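Local structure of nicotinate-nucleotide--dimethylbenzimidazole phosphoribosyltransferase (Thermus thermophilus HB8, 1WX1) at residues T156-G161 / L245-D250; E239-G244 / P266-H271. The protein probably catalyses transfer of the phosphoribosyl group from nicotinate mononucleotide to 5,6-dimethylbenzimidazole, giving alpha-ribazole 5'-phosphate for cobalamin biosynthesis. One frame throughout, in Å; residues are numbered along the deposited sequence.

Contact 1 lies in the parallel sheet, where strand 157-163 runs beside strand 247-249. Contact 2 packs the end of helix 228-242 against the loop before strand 272-274, the next strand of the same sheet. Their centres are 10 Å apart. In chain order the segments alternate: 156-161, 239-244, 245-250, 266-271. Residues 239-244 lead directly into 245-250, so contact 2 flanks the start of the strand used in contact 1. They also touch. Leu-247 N and His-271 O lie 2.8 Å apart, a probable hydrogen bond from strand 247-249 to the residue before strand 272-274. Together they hold helix 228-242 against one face of the sheet, beside strands 157-163 and 247-249 and the loop entering strand 272-274.

Contact 1: residues T156-G161 / L245-D250; sequences TLLAAG and LPLVLD
Leu-158 and Leu-247 pair in parallel register, with both side chains on the same face of the sheet. The Leu-247 chain leans back, and its CD2 comes 4.1 Å from Leu-158 CB. Its CG lies anti to the carbonyl carbon and beside the backbone N (chi1 -49°), which lays CG back along its own strand; only the CD2 branch then reaches Leu-158. Helix 228-242 covers this face through Ile-236 and Tyr-237. Ala-159 and Val-248 turn to the other face, where their CB atoms meet at 4.1 Å. Helix 306-321 lies over them, with Met-312 on Ala-159 and Leu-315 on Val-248.

Two backbone bonds from Leu-158, to the residues before and after Leu-247, give the pattern of neighbouring parallel strands in this alpha/beta fold. Leu-158 N donates to Pro-246 O, just before strand 247-249, at 3.1 Å, with an N-H...O angle of 170°. Leu-158 O accepts from Val-248 N at 2.8 Å, the donor tilted 21° from the carbonyl plane. Leu-247 CA also points a C-H at Leu-158 O, at 3.3 Å.

At the entry to the strands, Pro-246 brings its CD carbon to 3.1 Å from Thr-156 O. Leu-245 brings its CD2 methyl to the same oxygen at 3.7 Å. At the far end, Asp-250 touches Ala-160 O with CB alone. The carboxylate, with CG anti to the backbone N, is gripped round the start of helix 306-321: OD2 accepts from Gly-305 N and OD1 from Ala-308 N. The Asp-250 side chain is about 6 Å from that of Glu-304, the predicted proton acceptor.

Contact 2: residues E239-G244 / P266-H271; sequences EGYEAG and PGLRDH
Tyr-241 reaches out from the last turn of helix 228-242 and lays its ring on the 3-10 segment 266-271. Its CG is anti to the backbone N (chi1 168°), which carries the ring away from the helix and onto Leu-268. Leu-268 CA stands over one face of the ring, 3.7 Å from the centroid and 18° off the normal, a CH-pi contact. The Leu-268 side chain crosses the root of the tyrosine at a slant, its CD1 methyl 3.6 Å from Tyr-241 CB.

His-271 meets the same ring at its edge. Its CG lies anti to the carbonyl carbon, and the imidazole turns a face to the CD1-CE1 side of the tyrosine. The pair is a T-shaped (edge-to-face) stack, with planes at 90° and centroids 5.0 Å apart. Tyr-241 CD1 is 3.5 Å from His-271 CD2. The rotation of the imidazole is also fixed by a hydrogen bond from its ND1 to Leu-245 O. At the imidazole edge, Gly-244 CA lies 3.8 Å from His-271 CE1.

The phenol end packs closely on the backbone of Gly-267, with Tyr-241 OH 3.4 Å from Gly-267 C. A water accepts from Gly-267 N and makes a weak bond to Tyr-241 OH. With an alanine here instead of Tyr-241, the face of His-271 would probably lose its stacking edge and a gap would open beside Leu-268.

Gly-244, with positive phi, ends the helix in a Schellman motif just before strand 247-249. The stack thus packs a capped helix end against the loop between helix 252-264 and strand 272-274, a helix-to-strand connection of a parallel alpha/beta fold.

Contact 1: residues T156-G161 / L245-D250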
loop_
_atom_site.group_PDB
_atom_site.type_symbol
_atom_site.label_atom_id
_atom_site.label_comp_id
_atom_site.label_asym_id
_atom_site.label_seq_id
_atom_site.Cartn_x
_atom_site.Cartn_y
_atom_site.Cartn_z
ATOM N N THR A 156 -4.404 16.717 -8.015
ATOM C CA THR A 156 -3.009 17.022 -7.688
ATOM C C THR A 156 -2.109 15.844 -8.067
ATOM O O THR A 156 -0.884 15.925 -7.999
ATOM C CB THR A 156 -2.834 17.346 -6.198
ATOM O OG1 THR A 156 -3.109 16.181 -5.418
ATOM C CG2 THR A 156 -3.791 18.468 -5.788
ATOM N N LEU A 157 -2.737 14.736 -8.434
ATOM C CA LEU A 157 -2.030 13.551 -8.912
ATOM C C LEU A 157 -3.031 12.890 -9.839
ATOM O O LEU A 157 -4.236 12.926 -9.586
ATOM C CB LEU A 157 -1.596 12.616 -7.777
ATOM C CG LEU A 157 -2.532 12.023 -6.735
ATOM C CD1 LEU A 157 -1.788 10.907 -6.020
ATOM C CD2 LEU A 157 -2.976 13.090 -5.745
ATOM N N LEU A 158 -2.531 12.296 -10.914
ATOM C CA LEU A 158 -3.395 11.716 -11.927
ATOM C C LEU A 158 -3.083 10.275 -12.296
ATOM O O LEU A 158 -1.926 9.897 -12.472
ATOM C CB LEU A 158 -3.306 12.592 -13.179
ATOM C CG LEU A 158 -4.160 12.251 -14.395
ATOM C CD1 LEU A 158 -5.634 12.432 -14.046
ATOM C CD2 LEU A 158 -3.756 13.155 -15.555
ATOM N N ALA A 159 -4.133 9.470 -12.406
ATOM C CA ALA A 159 -3.984 8.076 -12.786
ATOM C C ALA A 159 -4.914 7.812 -13.959
ATOM O O ALA A 159 -5.849 8.577 -14.203
ATOM C CB ALA A 159 -4.349 7.169 -11.619
ATOM N N ALA A 160 -4.643 6.743 -14.700
ATOM C CA ALA A 160 -5.498 6.376 -15.814
ATOM C C ALA A 160 -6.015 4.981 -15.508
ATOM O O ALA A 160 -5.360 4.203 -14.805
ATOM C CB ALA A 160 -4.715 6.376 -17.131
ATOM N N GLY A 161 -7.206 4.687 -16.013
ATOM C CA GLY A 161 -7.806 3.380 -15.820
ATOM C C GLY A 161 -8.276 2.885 -17.177
ATOM O O GLY A 161 -8.463 3.683 -18.104
ATOM N N LEU A 245 2.057 17.238 -13.207
ATOM C CA LEU A 245 1.561 16.411 -12.111
ATOM C C LEU A 245 2.207 15.042 -11.979
ATOM O O LEU A 245 2.750 14.503 -12.943
ATOM C CB LEU A 245 0.056 16.174 -12.264
ATOM C CG LEU A 245 -0.932 17.331 -12.199
ATOM C CD1 LEU A 245 -2.342 16.757 -12.230
ATOM C CD2 LEU A 245 -0.719 18.128 -10.926
ATOM N N PRO A 246 2.163 14.468 -10.766
ATOM C CA PRO A 246 2.739 13.135 -10.572
ATOM C C PRO A 246 1.725 12.247 -11.295
ATOM O O PRO A 246 0.517 12.473 -11.176
ATOM C CB PRO A 246 2.664 12.925 -9.060
ATOM C CG PRO A 246 2.562 14.316 -8.495
ATOM C CD PRO A 246 1.700 15.037 -9.489
ATOM N N LEU A 247 2.200 11.255 -12.037
ATOM C CA LEU A 247 1.310 10.360 -12.775
ATOM C C LEU A 247 1.437 8.947 -12.224
ATOM O O LEU A 247 2.546 8.455 -12.031
ATOM C CB LEU A 247 1.683 10.379 -14.260
ATOM C CG LEU A 247 1.831 11.788 -14.846
ATOM C CD1 LEU A 247 2.347 11.698 -16.274
ATOM C CD2 LEU A 247 0.494 12.517 -14.793
ATOM N N VAL A 248 0.305 8.288 -11.989
ATOM C CA VAL A 248 0.321 6.942 -11.431
ATOM C C VAL A 248 -0.149 5.878 -12.422
ATOM O O VAL A 248 -1.217 5.997 -13.032
ATOM C CB VAL A 248 -0.566 6.863 -10.168
ATOM C CG1 VAL A 248 -0.343 5.535 -9.457
ATOM C CG2 VAL A 248 -0.256 8.036 -9.242
ATOM N N LEU A 249 0.661 4.838 -12.571
ATOM C CA LEU A 249 0.357 3.736 -13.479
ATOM C C LEU A 249 -0.508 2.687 -12.808
ATOM O O LEU A 249 -0.383 2.443 -11.605
ATOM C CB LEU A 249 1.647 3.044 -13.939
ATOM C CG LEU A 249 2.648 3.842 -14.770
ATOM C CD1 LEU A 249 3.882 2.978 -15.027
ATOM C CD2 LEU A 249 2.001 4.272 -16.082
ATOM N N ASP A 250 -1.389 2.076 -13.593
ATOM C CA ASP A 250 -2.232 1.006 -13.096
ATOM C C ASP A 250 -1.659 -0.306 -13.639
ATOM O O ASP A 250 -0.455 -0.555 -13.522
ATOM C CB ASP A 250 -3.689 1.183 -13.547
ATOM C CG ASP A 250 -4.616 0.153 -12.919
ATOM O OD1 ASP A 250 -4.437 -0.128 -11.718
ATOM O OD2 ASP A 250 -5.520 -0.369 -13.613
#

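Contact 2: residues E239-G244 / P266-H271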
loop_
_atom_site.group_PDB
_atom_site.type_symbol
_atom_site.label_atom_id
_atom_site.label_comp_id
_atom_site.label_asym_id
_atom_site.label_seq_id
_atom_site.Cartn_x
_atom_site.Cartn_y
_atom_site.Cartn_z
ATOM N N GLU A 239 -1.156 14.804 -21.122
ATOM C CA GLU A 239 -1.758 16.017 -20.579
ATOM C C GLU A 239 -1.328 16.223 -19.127
ATOM O O GLU A 239 -1.024 17.349 -18.710
ATOM C CB GLU A 239 -3.287 15.924 -20.660
ATOM C CG GLU A 239 -4.029 17.204 -20.261
ATOM C CD GLU A 239 -3.811 18.351 -21.239
ATOM O OE1 GLU A 239 -3.508 18.084 -22.421
ATOM O OE2 GLU A 239 -3.964 19.524 -20.832
ATOM N N GLY A 240 -1.320 15.136 -18.355
ATOM C CA GLY A 240 -0.906 15.227 -16.964
ATOM C C GLY A 240 0.562 15.620 -16.893
ATOM O O GLY A 240 0.967 16.415 -16.045
ATOM N N TYR A 241 1.357 15.050 -17.793
ATOM C CA TYR A 241 2.789 15.334 -17.866
ATOM C C TYR A 241 3.028 16.829 -18.086
ATOM O O TYR A 241 3.810 17.466 -17.374
ATOM C CB TYR A 241 3.405 14.530 -19.016
ATOM C CG TYR A 241 4.817 14.923 -19.397
ATOM C CD1 TYR A 241 5.838 14.950 -18.447
ATOM C CD2 TYR A 241 5.136 15.232 -20.718
ATOM C CE1 TYR A 241 7.147 15.280 -18.809
ATOM C CE2 TYR A 241 6.439 15.560 -21.090
ATOM C CZ TYR A 241 7.438 15.580 -20.132
ATOM O OH TYR A 241 8.726 15.892 -20.503
ATOM N N GLU A 242 2.341 17.386 -19.075
ATOM C CA GLU A 242 2.480 18.799 -19.394
ATOM C C GLU A 242 1.964 19.707 -18.279
ATOM O O GLU A 242 2.433 20.834 -18.126
ATOM C CB GLU A 242 1.778 19.086 -20.719
ATOM C CG GLU A 242 2.599 18.622 -21.914
ATOM C CD GLU A 242 1.759 18.368 -23.154
ATOM O OE1 GLU A 242 0.727 19.046 -23.337
ATOM O OE2 GLU A 242 2.132 17.497 -23.960
ATOM N N ALA A 243 1.016 19.209 -17.492
ATOM C CA ALA A 243 0.469 19.974 -16.377
ATOM C C ALA A 243 1.413 19.904 -15.169
ATOM O O ALA A 243 1.173 20.556 -14.150
ATOM C CB ALA A 243 -0.910 19.437 -15.993
ATOM N N GLY A 244 2.467 19.096 -15.284
ATOM C CA GLY A 244 3.447 18.959 -14.215
ATOM C C GLY A 244 3.022 18.129 -13.014
ATOM O O GLY A 244 3.576 18.275 -11.925
ATOM N N PRO A 266 9.687 11.447 -24.422
ATOM C CA PRO A 266 10.749 10.836 -23.614
ATOM C C PRO A 266 10.821 11.274 -22.148
ATOM O O PRO A 266 11.032 10.447 -21.257
ATOM C CB PRO A 266 12.015 11.202 -24.385
ATOM C CG PRO A 266 11.543 11.213 -25.796
ATOM C CD PRO A 266 10.233 11.959 -25.691
ATOM N N GLY A 267 10.649 12.567 -21.897
ATOM C CA GLY A 267 10.729 13.069 -20.534
ATOM C C GLY A 267 9.574 12.710 -19.609
ATOM O O GLY A 267 9.660 12.905 -18.393
ATOM N N LEU A 268 8.503 12.167 -20.173
ATOM C CA LEU A 268 7.325 11.810 -19.394
ATOM C C LEU A 268 7.603 10.744 -18.341
ATOM O O LEU A 268 6.933 10.683 -17.307
ATOM C CB LEU A 268 6.218 11.344 -20.344
ATOM C CG LEU A 268 4.875 10.934 -19.740
ATOM C CD1 LEU A 268 3.758 11.378 -20.681
ATOM C CD2 LEU A 268 4.850 9.424 -19.515
ATOM N N ARG A 269 8.610 9.918 -18.602
ATOM C CA ARG A 269 8.974 8.843 -17.697
ATOM C C ARG A 269 9.307 9.336 -16.289
ATOM O O ARG A 269 9.039 8.644 -15.315
ATOM C CB ARG A 269 10.168 8.083 -18.257
ATOM C CG ARG A 269 10.537 6.832 -17.474
ATOM C CD ARG A 269 11.846 6.277 -18.024
ATOM N NE ARG A 269 13.007 6.799 -17.309
ATOM C CZ ARG A 269 13.186 6.664 -15.992
ATOM N NH1 ARG A 269 12.280 6.023 -15.250
ATOM N NH2 ARG A 269 14.260 7.180 -15.411
ATOM N N ASP A 270 9.890 10.529 -16.184
ATOM C CA ASP A 270 10.263 11.100 -14.884
ATOM C C ASP A 270 9.064 11.459 -14.009
ATOM O O ASP A 270 9.212 11.666 -12.804
ATOM C CB ASP A 270 11.129 12.350 -15.076
ATOM C CG ASP A 270 12.409 12.054 -15.816
ATOM O OD1 ASP A 270 13.073 11.054 -15.469
ATOM O OD2 ASP A 270 12.748 12.823 -16.740
ATOM N N HIS A 271 7.882 11.523 -14.610
ATOM C CA HIS A 271 6.667 11.860 -13.870
ATOM C C HIS A 271 5.848 10.635 -13.480
ATOM O O HIS A 271 4.839 10.759 -12.780
ATOM C CB HIS A 271 5.775 12.782 -14.704
ATOM C CG HIS A 271 6.262 14.192 -14.782
ATOM N ND1 HIS A 271 5.523 15.261 -14.317
ATOM C CD2 HIS A 271 7.405 14.719 -15.286
ATOM C CE1 HIS A 271 6.188 16.381 -14.531
ATOM N NE2 HIS A 271 7.334 16.079 -15.120
HETATM O O HOH W 1 9.655 15.017 -23.728
#